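Local coordinates for protein thiosulfate sulfurtransferase TUM1 (Saccharomyces cerevisiae, PDB 3UTN) that accepts persulfide sulfur from the cysteine desulfurase NFS1 and passes it to UBA4 for 2-thiolation of the wobble uridine of tRNAs, at residues Val117-Val122 / Tyr143-Phe148. Residues are numbered along the deposited sequence; the frame is centred on the assembly and turned at random.
Sequences VVYDRV and YLLNNF
The Phe148 and Tyr119 side chains run alongside each other in the same direction. Their rings form an oblique pair, with centroids 4.3 Å apart and planes tilted by 49°. Tyr119 lays its CE2 over the centre of one Phe148 face. Phe148 carries CG anti to its own N (chi1 -166°), which sends the ring alongside Tyr119 and Arg121. Arg121 NH1 comes to the edge of the Phe148 ring, near its plane, 3.4 Å from Phe148 CE2. The guanidinium and ring planes are 75° apart, and NH1 is hydrogen-bonded to Pro71 O. Tyr119 OH is hydrogen-bonded to Ser76 OG.

Earlier in both segments, two neighbouring parallel strands of the N-terminal rhodanese domain pair up. Val118 N donates to Tyr143 O over 2.6 Å in a nearly straight bond. Leu145 N returns a very short bond to Val118 O. Tyr119 CB meets Leu145 CB at 3.7 Å, and Val117 CG1 touches the same Leu145 CB at 3.8 Å. On the face of Val118, Leu144 CD1 reaches Val118 CB at 4.0 Å, and helix 127-136, which links the strands in a beta-alpha-beta crossover, packs on both residues.

Past the strand ends the backbones diverge, and a water accepts from both Asp120 N and Phe148 N, the latter at 2.7 Å. Phe148 follows Asn147, the N-cap of helix 148-153. With an alanine in place of Phe148, the Tyr119 ring would probably lose its aromatic neighbour and a gap would be likely to open beside the Arg121 guanidinium. Backbone hydrogen bonds and apolar side chains thus join the strands; beyond them the rings take over, and the water gives the Asp120 and Phe148 N-H groups a shared acceptor where direct pairing has stopped.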
loop_
_atom_site.group_PDB
_atom_site.type_symbol
_atom_site.label_atom_id
_atom_site.label_comp_id
_atom_site.label_asym_id
_atom_site.label_seq_id
_atom_site.Cartn_x
_atom_site.Cartn_y
_atom_site.Cartn_z
ATOM N N VAL A 117 4.557 -12.900 -2.639
ATOM C CA VAL A 117 4.253 -12.138 -3.812
ATOM C C VAL A 117 2.855 -11.623 -3.628
ATOM O O VAL A 117 1.877 -12.349 -3.737
ATOM C CB VAL A 117 4.419 -12.938 -5.101
ATOM C CG1 VAL A 117 4.045 -12.055 -6.276
ATOM C CG2 VAL A 117 5.859 -13.430 -5.226
ATOM N N VAL A 118 2.780 -10.343 -3.338
ATOM C CA VAL A 118 1.538 -9.764 -2.949
ATOM C C VAL A 118 0.822 -9.308 -4.184
ATOM O O VAL A 118 1.418 -8.777 -5.109
ATOM C CB VAL A 118 1.752 -8.575 -2.025
ATOM C CG1 VAL A 118 0.407 -8.041 -1.582
ATOM C CG2 VAL A 118 2.574 -9.011 -0.829
ATOM N N TYR A 119 -0.474 -9.523 -4.186
ATOM C CA TYR A 119 -1.278 -8.996 -5.240
ATOM C C TYR A 119 -2.617 -8.708 -4.638
ATOM O O TYR A 119 -2.886 -9.049 -3.489
ATOM C CB TYR A 119 -1.388 -10.006 -6.373
ATOM C CG TYR A 119 -2.054 -11.304 -6.007
ATOM C CD1 TYR A 119 -1.355 -12.316 -5.348
ATOM C CD2 TYR A 119 -3.383 -11.523 -6.325
ATOM C CE1 TYR A 119 -1.972 -13.508 -5.025
ATOM C CE2 TYR A 119 -4.003 -12.712 -6.020
ATOM C CZ TYR A 119 -3.295 -13.696 -5.374
ATOM O OH TYR A 119 -3.929 -14.864 -5.077
ATOM N N ASP A 120 -3.450 -8.053 -5.414
ATOM C CA ASP A 120 -4.822 -7.900 -5.027
ATOM C C ASP A 120 -5.634 -7.953 -6.294
ATOM O O ASP A 120 -5.077 -7.891 -7.393
ATOM C CB ASP A 120 -5.027 -6.609 -4.230
ATOM C CG ASP A 120 -4.690 -5.368 -5.011
ATOM O OD1 ASP A 120 -4.798 -5.370 -6.252
ATOM O OD2 ASP A 120 -4.336 -4.365 -4.374
ATOM N N ARG A 121 -6.942 -8.078 -6.151
ATOM C CA ARG A 121 -7.792 -8.233 -7.312
ATOM C C ARG A 121 -8.140 -6.910 -7.941
ATOM O O ARG A 121 -8.643 -6.868 -9.055
ATOM C CB ARG A 121 -9.052 -8.985 -6.935
ATOM C CG ARG A 121 -8.725 -10.376 -6.474
ATOM C CD ARG A 121 -9.948 -11.119 -6.003
ATOM N NE ARG A 121 -9.535 -12.426 -5.523
ATOM C CZ ARG A 121 -9.225 -13.446 -6.313
ATOM N NH1 ARG A 121 -9.291 -13.318 -7.627
ATOM N NH2 ARG A 121 -8.846 -14.596 -5.784
ATOM N N VAL A 122 -7.875 -5.830 -7.223
ATOM C CA VAL A 122 -8.251 -4.513 -7.708
ATOM C C VAL A 122 -7.204 -4.010 -8.682
ATOM O O VAL A 122 -7.527 -3.550 -9.777
ATOM C CB VAL A 122 -8.445 -3.521 -6.552
ATOM C CG1 VAL A 122 -8.745 -2.123 -7.082
ATOM C CG2 VAL A 122 -9.570 -4.004 -5.661
ATOM N N TYR A 143 7.413 -9.454 -2.825
ATOM C CA TYR A 143 7.178 -8.874 -4.103
ATOM C C TYR A 143 5.778 -8.385 -4.125
ATOM O O TYR A 143 4.900 -8.915 -3.446
ATOM C CB TYR A 143 7.396 -9.898 -5.190
ATOM C CG TYR A 143 8.838 -10.280 -5.322
ATOM C CD1 TYR A 143 9.690 -9.561 -6.150
ATOM C CD2 TYR A 143 9.354 -11.351 -4.606
ATOM C CE1 TYR A 143 11.021 -9.907 -6.277
ATOM C CE2 TYR A 143 10.683 -11.707 -4.728
ATOM C CZ TYR A 143 11.509 -10.982 -5.565
ATOM O OH TYR A 143 12.830 -11.332 -5.676
ATOM N N LEU A 144 5.587 -7.335 -4.891
ATOM C CA LEU A 144 4.280 -6.862 -5.155
ATOM C C LEU A 144 4.070 -7.252 -6.579
ATOM O O LEU A 144 4.755 -6.754 -7.469
ATOM C CB LEU A 144 4.229 -5.356 -5.010
ATOM C CG LEU A 144 2.871 -4.770 -5.340
ATOM C CD1 LEU A 144 1.846 -5.380 -4.406
ATOM C CD2 LEU A 144 2.930 -3.265 -5.205
ATOM N N LEU A 145 3.149 -8.179 -6.792
ATOM C CA LEU A 145 2.838 -8.561 -8.138
ATOM C C LEU A 145 2.282 -7.337 -8.803
ATOM O O LEU A 145 1.396 -6.670 -8.270
ATOM C CB LEU A 145 1.831 -9.695 -8.190
ATOM C CG LEU A 145 1.498 -10.119 -9.622
ATOM C CD1 LEU A 145 2.676 -10.823 -10.271
ATOM C CD2 LEU A 145 0.286 -11.013 -9.597
ATOM N N ASN A 146 2.821 -7.037 -9.969
ATOM C CA ASN A 146 2.383 -5.888 -10.693
ATOM C C ASN A 146 1.798 -6.235 -12.058
ATOM O O ASN A 146 2.497 -6.231 -13.053
ATOM C CB ASN A 146 3.515 -4.887 -10.840
ATOM C CG ASN A 146 3.041 -3.600 -11.433
ATOM O OD1 ASN A 146 1.909 -3.180 -11.185
ATOM N ND2 ASN A 146 3.884 -2.972 -12.245
ATOM N N ASN A 147 0.519 -6.557 -12.100
ATOM C CA ASN A 147 -0.291 -6.777 -10.923
ATOM C C ASN A 147 -1.174 -7.948 -11.266
ATOM O O ASN A 147 -1.051 -8.524 -12.347
ATOM C CB ASN A 147 -1.122 -5.544 -10.568
ATOM C CG ASN A 147 -1.998 -5.070 -11.712
ATOM O OD1 ASN A 147 -2.183 -5.766 -12.707
ATOM N ND2 ASN A 147 -2.545 -3.879 -11.569
ATOM N N PHE A 148 -2.067 -8.293 -10.357
ATOM C CA PHE A 148 -2.927 -9.419 -10.567
ATOM C C PHE A 148 -3.862 -9.208 -11.743
ATOM O O PHE A 148 -4.221 -10.167 -12.411
ATOM C CB PHE A 148 -3.714 -9.718 -9.316
ATOM C CG PHE A 148 -4.371 -11.053 -9.328
ATOM C CD1 PHE A 148 -3.686 -12.180 -9.773
ATOM C CD2 PHE A 148 -5.667 -11.196 -8.859
ATOM C CE1 PHE A 148 -4.299 -13.417 -9.768
ATOM C CE2 PHE A 148 -6.278 -12.432 -8.845
ATOM C CZ PHE A 148 -5.593 -13.544 -9.296
HETATM O O HOH W 1 -2.432 -7.009 -8.027
#